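Local coordinates for protein dehydroascorbate reductase (Chlamydomonas reinhardtii, PDB 5XFT) that probably catalyses the glutathione-dependent reduction of dehydroascorbate to ascorbate, yielding glutathione disulfide, as a member of the DHAR family of the GST superfamily, at residues 27-32 and 195-200; 91-96 and 152-157; 128-133 and 179-184; 144-149 and 185-190. All blocks are in the same frame, centred on the assembly; numbering follows the deposited sequence.

From the N terminus, the chain passes through the thioredoxin-like part, where helix 22-33 supplies residues 27-32. Contact 1 joins them to 195-200 near the C terminus and closes the longest loop, which encloses the other three contacts. Next come residues 91-96, in the linker before the all-helical part; contact 2 ties them to the start of helix 153-173. Contact 3 then joins helix 118-138 to the start of helix 182-193. Contact 4 joins the turn at 144-149 to residues 185-190 of that helix, directly after those of contact 3. Contacts 2, 3 and 4 cross one another along the chain. Contact 2 touches contact 1, and it meets contact 4 through Asp155. Contacts 3 and 4 also touch.

Contact 1: 27-32 and 195-200; sequences VLLAYE and PEWQHV
Leu29 and Val200 meet at the middle of this contact, with Leu29 CD2 3.7 Å from Val200 CG2. The two branches of Leu29 meet different partners. CD2 fills the hollow between the Glu196 carbonyl, the CA of Trp197 and the Val200 methyl. Leu29 CD1 reaches the indole obliquely, 4.1 Å from Trp197 CZ3. The Trp197 CB points away from helix 22-33, but a chi1 of 177° swings the ring back to Leu29. The other methyl of Val200, CG1, lies against Leu28 CB. At the far end Glu32 CB and Glu196 CB touch at 3.8 Å, where the backbones come close. The Glu32 chain bends at chi2. Glu32 OE1 comes 3.0 Å from His199 CD2, a ring carbon, at the edge and near the ring plane; carboxylate and ring planes are 80° apart. The two short helix segments run at 137°, with axes 9.2 Å apart. They join the thioredoxin-like part to the C-terminal helices, the domain interface of the GST fold. Glu32 OE2 is hydrogen-bonded to Tyr38. No hydrogen bond crosses; the contact combines apolar packing at Leu28, Leu29 and Val200 with the chain and carboxylate of Glu32, which might make the imidazole more basic.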
loop_
_atom_site.group_PDB
_atom_site.type_symbol
_atom_site.label_atom_id
_atom_site.label_comp_id
_atom_site.label_asym_id
_atom_site.label_seq_id
_atom_site.Cartn_x
_atom_site.Cartn_y
_atom_site.Cartn_z
ATOM N N VAL A 27 2.430 -5.236 -2.300
ATOM C CA VAL A 27 2.911 -6.588 -2.584
ATOM C C VAL A 27 2.993 -7.419 -1.307
ATOM O O VAL A 27 2.539 -8.572 -1.265
ATOM C CB VAL A 27 4.261 -6.526 -3.316
ATOM C CG1 VAL A 27 4.883 -7.906 -3.400
ATOM C CG2 VAL A 27 4.060 -5.941 -4.696
ATOM N N LEU A 28 3.552 -6.841 -0.237
ATOM C CA LEU A 28 3.684 -7.551 1.034
ATOM C C LEU A 28 2.331 -7.985 1.580
ATOM O O LEU A 28 2.169 -9.125 2.039
ATOM C CB LEU A 28 4.394 -6.666 2.055
ATOM C CG LEU A 28 5.815 -6.220 1.747
ATOM C CD1 LEU A 28 6.277 -5.264 2.809
ATOM C CD2 LEU A 28 6.704 -7.425 1.693
ATOM N N LEU A 29 1.353 -7.074 1.572
ATOM C CA LEU A 29 0.010 -7.440 2.013
ATOM C C LEU A 29 -0.576 -8.537 1.136
ATOM O O LEU A 29 -1.278 -9.424 1.630
ATOM C CB LEU A 29 -0.906 -6.215 2.026
ATOM C CG LEU A 29 -0.669 -5.171 3.120
ATOM C CD1 LEU A 29 -1.534 -3.966 2.929
ATOM C CD2 LEU A 29 -0.920 -5.777 4.477
ATOM N N ALA A 30 -0.290 -8.504 -0.168
ATOM C CA ALA A 30 -0.761 -9.574 -1.044
ATOM C C ALA A 30 -0.185 -10.926 -0.633
ATOM O O ALA A 30 -0.909 -11.925 -0.579
ATOM C CB ALA A 30 -0.407 -9.259 -2.494
ATOM N N TYR A 31 1.117 -10.978 -0.336
ATOM C CA TYR A 31 1.724 -12.241 0.085
ATOM C C TYR A 31 1.176 -12.708 1.430
ATOM O O TYR A 31 0.947 -13.908 1.631
ATOM C CB TYR A 31 3.245 -12.096 0.143
ATOM C CG TYR A 31 3.914 -12.401 -1.170
ATOM C CD1 TYR A 31 3.888 -11.487 -2.215
ATOM C CD2 TYR A 31 4.563 -13.610 -1.372
ATOM C CE1 TYR A 31 4.486 -11.769 -3.427
ATOM C CE2 TYR A 31 5.167 -13.903 -2.577
ATOM C CZ TYR A 31 5.127 -12.982 -3.603
ATOM O OH TYR A 31 5.732 -13.278 -4.806
ATOM N N GLU A 32 0.970 -11.782 2.367
ATOM C CA GLU A 32 0.413 -12.153 3.663
ATOM C C GLU A 32 -1.011 -12.680 3.525
ATOM O O GLU A 32 -1.404 -13.625 4.224
ATOM C CB GLU A 32 0.447 -10.949 4.601
ATOM C CG GLU A 32 1.842 -10.551 5.039
ATOM C CD GLU A 32 2.388 -11.465 6.116
ATOM O OE1 GLU A 32 1.573 -12.107 6.814
ATOM O OE2 GLU A 32 3.630 -11.550 6.258
ATOM N N PRO A 195 -3.765 -9.727 11.601
ATOM C CA PRO A 195 -2.361 -10.159 11.693
ATOM C C PRO A 195 -1.590 -9.949 10.405
ATOM O O PRO A 195 -0.386 -9.673 10.455
ATOM C CB PRO A 195 -2.475 -11.651 12.042
ATOM C CG PRO A 195 -3.850 -11.812 12.614
ATOM C CD PRO A 195 -4.703 -10.827 11.879
ATOM N N GLU A 196 -2.243 -10.087 9.247
ATOM C CA GLU A 196 -1.570 -9.804 7.983
ATOM C C GLU A 196 -1.071 -8.367 7.943
ATOM O O GLU A 196 0.048 -8.101 7.486
ATOM C CB GLU A 196 -2.507 -10.070 6.804
ATOM C CG GLU A 196 -2.843 -11.534 6.565
ATOM C CD GLU A 196 -4.108 -11.976 7.281
ATOM O OE1 GLU A 196 -4.216 -11.770 8.513
ATOM O OE2 GLU A 196 -5.003 -12.521 6.598
ATOM N N TRP A 197 -1.890 -7.426 8.420
ATOM C CA TRP A 197 -1.471 -6.033 8.500
ATOM C C TRP A 197 -0.387 -5.846 9.552
ATOM O O TRP A 197 0.585 -5.114 9.328
ATOM C CB TRP A 197 -2.685 -5.158 8.807
ATOM C CG TRP A 197 -2.390 -3.703 8.989
ATOM C CD1 TRP A 197 -2.005 -3.078 10.141
ATOM C CD2 TRP A 197 -2.475 -2.681 7.987
ATOM N NE1 TRP A 197 -1.839 -1.730 9.917
ATOM C CE2 TRP A 197 -2.119 -1.463 8.601
ATOM C CE3 TRP A 197 -2.809 -2.680 6.630
ATOM C CZ2 TRP A 197 -2.090 -0.257 7.904
ATOM C CZ3 TRP A 197 -2.783 -1.480 5.941
ATOM C CH2 TRP A 197 -2.425 -0.286 6.579
ATOM N N GLN A 198 -0.537 -6.504 10.707
ATOM C CA GLN A 198 0.436 -6.360 11.785
ATOM C C GLN A 198 1.814 -6.854 11.376
ATOM O O GLN A 198 2.827 -6.349 11.871
ATOM C CB GLN A 198 -0.034 -7.120 13.025
ATOM C CG GLN A 198 -1.260 -6.539 13.692
ATOM C CD GLN A 198 -1.761 -7.400 14.836
ATOM O OE1 GLN A 198 -1.196 -8.453 15.134
ATOM N NE2 GLN A 198 -2.831 -6.956 15.483
ATOM N N HIS A 199 1.876 -7.845 10.487
ATOM C CA HIS A 199 3.170 -8.422 10.148
ATOM C C HIS A 199 4.050 -7.434 9.400
ATOM O O HIS A 199 5.279 -7.505 9.497
ATOM C CB HIS A 199 2.975 -9.700 9.335
ATOM C CG HIS A 199 2.360 -10.815 10.119
ATOM N ND1 HIS A 199 2.120 -10.725 11.473
ATOM C CD2 HIS A 199 1.937 -12.046 9.742
ATOM C CE1 HIS A 199 1.576 -11.851 11.897
ATOM N NE2 HIS A 199 1.456 -12.670 10.868
ATOM N N VAL A 200 3.449 -6.497 8.671
ATOM C CA VAL A 200 4.212 -5.644 7.768
ATOM C C VAL A 200 3.871 -4.178 8.000
ATOM O O VAL A 200 3.943 -3.363 7.077
ATOM C CB VAL A 200 3.964 -6.058 6.304
ATOM C CG1 VAL A 200 4.564 -7.436 6.038
ATOM C CG2 VAL A 200 2.468 -6.075 5.994
#

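Contact 2: 91-96 and 152-157; sequences LQSSVP and NGTDCS
Ser93 and Thr154 turn their hydroxyls toward each other across this contact. Ser93 OG and Thr154 OG1 form a hydrogen bond of 3.0 Å, and either could be the donor. The torsions set up the meeting. Ser93 OG extends opposite its own backbone nitrogen (chi1 -162°), while in Thr154 the OG1 sits beside the backbone N, across from the carbonyl carbon. The Ser93 hydroxyl also takes a weak, long bond from Val95 N, so it is held from its own loop as well. Val95 lies beside Thr154 at an oblique angle, with Val95 CB 3.7 Å from Thr154 OG1. The backbones meet at Leu91 and Gly153, where Gly153 N gives a hydrogen bond of 2.9 Å to Leu91 O. This bond is bent, at 138° about the hydrogen, and the donor is tilted 21° from the carbonyl plane. Asn152 is the N-cap residue of helix 153-173. Its side chain lies among Leu91, Gln92 and Ser93. The loop thus packs on the N-terminal end of a helix in the all-helical GST C-terminal domain, just after the chain has left the thioredoxin-like part. A first-turn amide of the helix is used by the loop. Inside the turn, Asp155 OD2 accepts a weak bond from Asn152 N. Asp155 is also held by residues of contact 4. Toward helix 22-33, Leu91 CD1 and Cys156 SG make a loose contact at 4.5 Å. Leu91 also packs on Ala30 and Ala33, and Cys156 packs on Leu29.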
loop_
_atom_site.group_PDB
_atom_site.type_symbol
_atom_site.label_atom_id
_atom_site.label_comp_id
_atom_site.label_asym_id
_atom_site.label_seq_id
_atom_site.Cartn_x
_atom_site.Cartn_y
_atom_site.Cartn_z
ATOM N N LEU A 91 -7.723 -13.231 -4.183
ATOM C CA LEU A 91 -7.734 -11.805 -3.881
ATOM C C LEU A 91 -8.465 -11.017 -4.956
ATOM O O LEU A 91 -8.284 -9.801 -5.059
ATOM C CB LEU A 91 -6.312 -11.260 -3.722
ATOM C CG LEU A 91 -5.336 -11.935 -2.763
ATOM C CD1 LEU A 91 -4.036 -11.135 -2.703
ATOM C CD2 LEU A 91 -5.957 -12.071 -1.393
ATOM N N GLN A 92 -9.266 -11.689 -5.776
ATOM C CA GLN A 92 -9.987 -10.994 -6.830
ATOM C C GLN A 92 -11.118 -10.164 -6.235
ATOM O O GLN A 92 -11.638 -10.459 -5.155
ATOM C CB GLN A 92 -10.520 -11.987 -7.861
ATOM C CG GLN A 92 -9.408 -12.789 -8.522
ATOM C CD GLN A 92 -9.870 -13.555 -9.747
ATOM O OE1 GLN A 92 -10.482 -14.615 -9.635
ATOM N NE2 GLN A 92 -9.569 -13.024 -10.925
ATOM N N SER A 93 -11.492 -9.110 -6.950
ATOM C CA SER A 93 -12.276 -8.030 -6.377
ATOM C C SER A 93 -13.430 -7.654 -7.292
ATOM O O SER A 93 -13.263 -7.563 -8.512
ATOM C CB SER A 93 -11.392 -6.799 -6.136
ATOM O OG SER A 93 -11.999 -5.895 -5.235
ATOM N N SER A 94 -14.595 -7.415 -6.693
ATOM C CA SER A 94 -15.728 -6.861 -7.418
ATOM C C SER A 94 -15.719 -5.339 -7.442
ATOM O O SER A 94 -16.522 -4.746 -8.169
ATOM C CB SER A 94 -17.046 -7.345 -6.803
ATOM O OG SER A 94 -16.985 -8.721 -6.463
ATOM N N VAL A 95 -14.832 -4.704 -6.685
ATOM C CA VAL A 95 -14.828 -3.240 -6.555
ATOM C C VAL A 95 -14.528 -2.601 -7.904
ATOM O O VAL A 95 -13.565 -3.007 -8.582
ATOM C CB VAL A 95 -13.806 -2.805 -5.509
ATOM C CG1 VAL A 95 -13.896 -1.292 -5.299
ATOM C CG2 VAL A 95 -14.031 -3.548 -4.212
ATOM N N PRO A 96 -15.304 -1.603 -8.336
ATOM C CA PRO A 96 -14.992 -0.897 -9.584
ATOM C C PRO A 96 -13.627 -0.222 -9.532
ATOM O O PRO A 96 -13.159 0.221 -8.479
ATOM C CB PRO A 96 -16.113 0.143 -9.700
ATOM C CG PRO A 96 -17.228 -0.404 -8.886
ATOM C CD PRO A 96 -16.599 -1.182 -7.766
ATOM N N ASN A 152 -8.323 -8.086 0.375
ATOM C CA ASN A 152 -8.690 -8.114 -1.028
ATOM C C ASN A 152 -7.571 -7.470 -1.839
ATOM O O ASN A 152 -6.692 -6.799 -1.292
ATOM C CB ASN A 152 -10.013 -7.366 -1.216
ATOM C CG ASN A 152 -10.660 -7.639 -2.535
ATOM O OD1 ASN A 152 -10.565 -8.734 -3.070
ATOM N ND2 ASN A 152 -11.374 -6.661 -3.045
ATOM N N GLY A 153 -7.596 -7.681 -3.156
ATOM C CA GLY A 153 -6.662 -6.961 -4.011
ATOM C C GLY A 153 -6.828 -5.459 -3.889
ATOM O O GLY A 153 -5.850 -4.702 -3.930
ATOM N N THR A 154 -8.076 -5.014 -3.710
ATOM C CA THR A 154 -8.370 -3.605 -3.469
ATOM C C THR A 154 -7.904 -3.168 -2.085
ATOM O O THR A 154 -7.416 -2.046 -1.918
ATOM C CB THR A 154 -9.868 -3.365 -3.648
ATOM O OG1 THR A 154 -10.206 -3.513 -5.033
ATOM C CG2 THR A 154 -10.256 -1.974 -3.169
ATOM N N ASP A 155 -8.044 -4.037 -1.081
ATOM C CA ASP A 155 -7.462 -3.756 0.226
ATOM C C ASP A 155 -5.952 -3.590 0.115
ATOM O O ASP A 155 -5.369 -2.659 0.686
ATOM C CB ASP A 155 -7.787 -4.887 1.199
ATOM C CG ASP A 155 -9.241 -4.918 1.605
ATOM O OD1 ASP A 155 -9.821 -3.839 1.843
ATOM O OD2 ASP A 155 -9.803 -6.033 1.673
ATOM N N CYS A 156 -5.301 -4.503 -0.614
ATOM C CA CYS A 156 -3.850 -4.469 -0.737
ATOM C C CYS A 156 -3.379 -3.215 -1.455
ATOM O O CYS A 156 -2.310 -2.686 -1.130
ATOM C CB CYS A 156 -3.355 -5.719 -1.464
ATOM S SG CYS A 156 -3.630 -7.263 -0.542
ATOM N N SER A 157 -4.153 -2.723 -2.424
ATOM C CA SER A 157 -3.737 -1.517 -3.135
ATOM C C SER A 157 -4.082 -0.240 -2.368
ATOM O O SER A 157 -3.289 0.709 -2.348
ATOM C CB SER A 157 -4.372 -1.478 -4.521
ATOM O OG SER A 157 -4.060 -0.258 -5.170
#

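Contact 3: 128-133 and 179-184; sequences QLAGMD and ARFTAL
Asp133 and Phe181 lie at the centre of this contact, with Asp133 OD2 3.5 Å from Phe181 CD1 at the edge of the ring. The carboxylate and ring planes are 57° apart. The other oxygen, OD1, points at the start of helix 182-193. Asp133 OD1 accepts weak hydrogen bonds from Ala183 N at 3.1 Å and Leu184 N at 3.5 Å. A chi1 of 172° stretches the Asp133 side chain away from its own nitrogen and carries the carboxylate across to these amides. The Phe181 ring spreads over one flank of helix 118-138. Phe181 CE2 touches Leu129 CB at 3.8 Å, its CE1 meets the CA of Ala130 obliquely, and the carbonyl O of Leu129 lies over one face. Leu184 sits beside it. Its CD1 packs on Leu129 CD2, the two side chains crossing at about a right angle, and its CD2 reaches Met132 CB. Phe181 is the centre of an inverse gamma turn and the N-cap residue of the helix. In the next shell, Arg137 forms a salt bridge with Asp133 OD2 and a hydrogen bond with Thr182. Arg180 pairs with Glu126 and lays its guanidinium against Phe181. The contact joins two helices of the GST C-terminal domain. A buried carboxylate faces the amide end of a helix with an arginine beside it, which would be expected to stabilise its negative charge.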
loop_
_atom_site.group_PDB
_atom_site.type_symbol
_atom_site.label_atom_id
_atom_site.label_comp_id
_atom_site.label_asym_id
_atom_site.label_seq_id
_atom_site.Cartn_x
_atom_site.Cartn_y
_atom_site.Cartn_z
ATOM N N GLN A 128 -12.953 11.076 -3.301
ATOM C CA GLN A 128 -12.408 9.719 -3.274
ATOM C C GLN A 128 -12.777 9.003 -1.978
ATOM O O GLN A 128 -13.311 7.882 -1.998
ATOM C CB GLN A 128 -10.889 9.767 -3.453
ATOM C CG GLN A 128 -10.442 10.353 -4.778
ATOM C CD GLN A 128 -10.611 9.386 -5.927
ATOM O OE1 GLN A 128 -10.273 8.209 -5.816
ATOM N NE2 GLN A 128 -11.129 9.878 -7.045
ATOM N N LEU A 129 -12.494 9.640 -0.838
ATOM C CA LEU A 129 -12.826 9.044 0.452
ATOM C C LEU A 129 -14.322 8.796 0.578
ATOM O O LEU A 129 -14.749 7.858 1.262
ATOM C CB LEU A 129 -12.345 9.947 1.583
ATOM C CG LEU A 129 -10.838 10.139 1.710
ATOM C CD1 LEU A 129 -10.534 11.111 2.837
ATOM C CD2 LEU A 129 -10.176 8.802 1.964
ATOM N N ALA A 130 -15.135 9.636 -0.065
ATOM C CA ALA A 130 -16.575 9.418 -0.060
ATOM C C ALA A 130 -16.935 8.152 -0.826
ATOM O O ALA A 130 -17.722 7.329 -0.349
ATOM C CB ALA A 130 -17.295 10.631 -0.647
ATOM N N GLY A 131 -16.370 7.982 -2.023
ATOM C CA GLY A 131 -16.574 6.764 -2.788
ATOM C C GLY A 131 -16.246 5.510 -2.002
ATOM O O GLY A 131 -17.081 4.604 -1.882
ATOM N N MET A 132 -15.031 5.460 -1.443
ATOM C CA MET A 132 -14.633 4.293 -0.657
ATOM C C MET A 132 -15.572 4.076 0.522
ATOM O O MET A 132 -15.993 2.944 0.799
ATOM C CB MET A 132 -13.195 4.457 -0.162
ATOM C CG MET A 132 -12.170 4.596 -1.271
ATOM S SD MET A 132 -10.580 5.179 -0.663
ATOM C CE MET A 132 -10.169 3.900 0.521
ATOM N N ASP A 133 -15.919 5.158 1.219
ATOM C CA ASP A 133 -16.757 5.057 2.409
ATOM C C ASP A 133 -18.139 4.507 2.066
ATOM O O ASP A 133 -18.631 3.570 2.712
ATOM C CB ASP A 133 -16.846 6.436 3.064
ATOM C CG ASP A 133 -17.838 6.491 4.191
ATOM O OD1 ASP A 133 -17.572 5.894 5.255
ATOM O OD2 ASP A 133 -18.886 7.142 4.007
ATOM N N ALA A 179 -15.340 12.227 11.025
ATOM C CA ALA A 179 -16.023 11.189 11.783
ATOM C C ALA A 179 -17.252 10.653 11.067
ATOM O O ALA A 179 -17.737 9.575 11.427
ATOM C CB ALA A 179 -16.422 11.724 13.158
ATOM N N ARG A 180 -17.765 11.372 10.068
ATOM C CA ARG A 180 -18.919 10.892 9.326
ATOM C C ARG A 180 -18.571 9.750 8.381
ATOM O O ARG A 180 -19.444 8.929 8.077
ATOM C CB ARG A 180 -19.552 12.041 8.547
ATOM C CG ARG A 180 -18.681 12.582 7.447
ATOM C CD ARG A 180 -19.437 13.608 6.645
ATOM N NE ARG A 180 -19.004 13.623 5.257
ATOM C CZ ARG A 180 -18.045 14.414 4.792
ATOM N NH1 ARG A 180 -17.421 15.251 5.611
ATOM N NH2 ARG A 180 -17.710 14.363 3.510
ATOM N N PHE A 181 -17.325 9.674 7.912
ATOM C CA PHE A 181 -16.868 8.519 7.150
ATOM C C PHE A 181 -16.737 7.332 8.091
ATOM O O PHE A 181 -15.627 6.846 8.338
ATOM C CB PHE A 181 -15.530 8.799 6.467
ATOM C CG PHE A 181 -15.615 9.792 5.352
ATOM C CD1 PHE A 181 -16.718 9.832 4.519
ATOM C CD2 PHE A 181 -14.593 10.702 5.149
ATOM C CE1 PHE A 181 -16.792 10.756 3.491
ATOM C CE2 PHE A 181 -14.666 11.633 4.131
ATOM C CZ PHE A 181 -15.768 11.658 3.300
ATOM N N THR A 182 -17.870 6.876 8.626
ATOM C CA THR A 182 -17.886 5.799 9.611
ATOM C C THR A 182 -17.196 4.547 9.085
ATOM O O THR A 182 -16.370 3.932 9.774
ATOM C CB THR A 182 -19.333 5.488 9.992
ATOM O OG1 THR A 182 -20.140 5.469 8.804
ATOM C CG2 THR A 182 -19.869 6.533 10.948
ATOM N N ALA A 183 -17.535 4.158 7.854
ATOM C CA ALA A 183 -17.008 2.923 7.287
ATOM C C ALA A 183 -15.502 2.999 7.071
ATOM O O ALA A 183 -14.817 1.972 7.116
ATOM C CB ALA A 183 -17.725 2.606 5.974
ATOM N N LEU A 184 -14.966 4.200 6.846
ATOM C CA LEU A 184 -13.519 4.340 6.733
ATOM C C LEU A 184 -12.838 4.161 8.086
ATOM O O LEU A 184 -11.753 3.569 8.169
ATOM C CB LEU A 184 -13.164 5.695 6.126
ATOM C CG LEU A 184 -13.485 5.814 4.637
ATOM C CD1 LEU A 184 -12.833 7.047 4.037
ATOM C CD2 LEU A 184 -13.051 4.563 3.897
#

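Contact 4: 144-149 and 185-190; sequences PLFGGQ and HKYLAA
The Tyr187 side chain leaves helix 182-193 with chi1 at -178°, extended away from the backbone nitrogen, which carries the ring to the turn at 144-149. In Phe146 a chi1 of -70° brings the CD1-CE1 edge of its ring to the Tyr187 ring. The two rings make an offset edge-to-face pair. The edge of Phe146 is turned to the face of Tyr187, with centroids 5.3 Å apart and planes at 79°. Phe146 CE1 approaches Tyr187 CZ to 3.7 Å. Pro144 O lies 3.3 Å from Tyr187 CD1, at the edge of the tyrosine ring and near its plane. Residues 145-148 form a type I beta turn, in the link from helix 118-138 to helix 153-173 of the GST C-terminal domain. Gly148 has a positive phi at the end of this turn. Leu145 CD2 wedges between Tyr187 and Ala190, 3.7 Å from Tyr187 CE1 and 3.9 Å from Ala190 CB. Pro144 CG also rests on that methyl, 3.8 Å from Ala190 CB. No hydrogen bond joins the two segments directly. Asp155 bridges them instead, its OD1 hydrogen-bonded to both Tyr187 OH and Phe146 N, while its OD2 accepts a hydrogen bond from Gly147 N.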
loop_
_atom_site.group_PDB
_atom_site.type_symbol
_atom_site.label_atom_id
_atom_site.label_comp_id
_atom_site.label_asym_id
_atom_site.label_seq_id
_atom_site.Cartn_x
_atom_site.Cartn_y
_atom_site.Cartn_z
ATOM N N PRO A 144 -16.079 -5.688 6.964
ATOM C CA PRO A 144 -15.588 -4.299 6.992
ATOM C C PRO A 144 -14.510 -3.977 5.962
ATOM O O PRO A 144 -14.216 -2.789 5.750
ATOM C CB PRO A 144 -15.045 -4.157 8.417
ATOM C CG PRO A 144 -14.621 -5.540 8.789
ATOM C CD PRO A 144 -15.513 -6.507 8.051
ATOM N N LEU A 145 -13.916 -4.978 5.317
ATOM C CA LEU A 145 -12.928 -4.756 4.272
ATOM C C LEU A 145 -13.569 -4.880 2.897
ATOM O O LEU A 145 -14.664 -5.421 2.736
ATOM C CB LEU A 145 -11.774 -5.751 4.394
ATOM C CG LEU A 145 -11.213 -5.995 5.787
ATOM C CD1 LEU A 145 -10.166 -7.072 5.705
ATOM C CD2 LEU A 145 -10.631 -4.712 6.349
ATOM N N PHE A 146 -12.856 -4.378 1.888
ATOM C CA PHE A 146 -13.312 -4.552 0.515
ATOM C C PHE A 146 -13.449 -6.020 0.144
ATOM O O PHE A 146 -14.191 -6.345 -0.785
ATOM C CB PHE A 146 -12.355 -3.861 -0.459
ATOM C CG PHE A 146 -12.393 -2.364 -0.387
ATOM C CD1 PHE A 146 -11.445 -1.669 0.348
ATOM C CD2 PHE A 146 -13.379 -1.647 -1.054
ATOM C CE1 PHE A 146 -11.475 -0.293 0.418
ATOM C CE2 PHE A 146 -13.413 -0.265 -0.991
ATOM C CZ PHE A 146 -12.459 0.413 -0.252
ATOM N N GLY A 147 -12.736 -6.907 0.836
ATOM C CA GLY A 147 -12.864 -8.333 0.618
ATOM C C GLY A 147 -13.651 -8.976 1.735
ATOM O O GLY A 147 -13.352 -10.096 2.162
ATOM N N GLY A 148 -14.655 -8.256 2.227
ATOM C CA GLY A 148 -15.480 -8.728 3.318
ATOM C C GLY A 148 -14.711 -8.898 4.608
ATOM O O GLY A 148 -14.382 -7.922 5.287
ATOM N N GLN A 149 -14.408 -10.145 4.951
ATOM C CA GLN A 149 -13.751 -10.447 6.213
ATOM C C GLN A 149 -12.236 -10.524 6.097
ATOM O O GLN A 149 -11.548 -10.437 7.120
ATOM C CB GLN A 149 -14.290 -11.767 6.770
ATOM C CG GLN A 149 -15.683 -11.664 7.371
ATOM C CD GLN A 149 -15.673 -10.946 8.704
ATOM O OE1 GLN A 149 -14.728 -11.080 9.485
ATOM N NE2 GLN A 149 -16.721 -10.174 8.971
ATOM N N HIS A 185 -13.461 4.654 9.160
ATOM C CA HIS A 185 -12.847 4.520 10.478
ATOM C C HIS A 185 -12.860 3.068 10.934
ATOM O O HIS A 185 -11.843 2.548 11.416
ATOM C CB HIS A 185 -13.553 5.422 11.492
ATOM C CG HIS A 185 -13.326 6.881 11.259
ATOM N ND1 HIS A 185 -12.218 7.548 11.735
ATOM C CD2 HIS A 185 -14.063 7.804 10.597
ATOM C CE1 HIS A 185 -12.280 8.817 11.374
ATOM N NE2 HIS A 185 -13.391 9.000 10.682
ATOM N N LYS A 186 -14.000 2.384 10.773
ATOM C CA LYS A 186 -14.000 0.965 11.118
ATOM C C LYS A 186 -13.160 0.148 10.147
ATOM O O LYS A 186 -12.649 -0.905 10.535
ATOM C CB LYS A 186 -15.426 0.405 11.200
ATOM C CG LYS A 186 -16.424 1.039 10.266
ATOM C CD LYS A 186 -17.853 0.591 10.567
ATOM C CE LYS A 186 -18.356 1.098 11.920
ATOM N NZ LYS A 186 -19.678 0.503 12.288
ATOM N N TYR A 187 -12.993 0.613 8.907
ATOM C CA TYR A 187 -12.041 -0.025 8.002
ATOM C C TYR A 187 -10.633 0.036 8.577
ATOM O O TYR A 187 -9.930 -0.980 8.642
ATOM C CB TYR A 187 -12.104 0.643 6.630
ATOM C CG TYR A 187 -11.196 0.059 5.561
ATOM C CD1 TYR A 187 -11.349 -1.247 5.117
ATOM C CD2 TYR A 187 -10.219 0.836 4.964
ATOM C CE1 TYR A 187 -10.531 -1.767 4.126
ATOM C CE2 TYR A 187 -9.396 0.328 3.975
ATOM C CZ TYR A 187 -9.552 -0.972 3.556
ATOM O OH TYR A 187 -8.723 -1.467 2.564
ATOM N N LEU A 188 -10.213 1.222 9.030
ATOM C CA LEU A 188 -8.883 1.348 9.618
ATOM C C LEU A 188 -8.742 0.474 10.860
ATOM O O LEU A 188 -7.746 -0.243 11.008
ATOM C CB LEU A 188 -8.583 2.814 9.935
ATOM C CG LEU A 188 -8.153 3.615 8.701
ATOM C CD1 LEU A 188 -8.563 5.072 8.820
ATOM C CD2 LEU A 188 -6.654 3.488 8.462
ATOM N N ALA A 189 -9.733 0.502 11.757
ATOM C CA ALA A 189 -9.662 -0.355 12.941
ATOM C C ALA A 189 -9.564 -1.830 12.555
ATOM O O ALA A 189 -8.779 -2.588 13.142
ATOM C CB ALA A 189 -10.873 -0.115 13.840
ATOM N N ALA A 190 -10.344 -2.247 11.556
ATOM C CA ALA A 190 -10.316 -3.634 11.104
ATOM C C ALA A 190 -8.941 -4.012 10.567
ATOM O O ALA A 190 -8.409 -5.079 10.894
ATOM C CB ALA A 190 -11.392 -3.861 10.039
#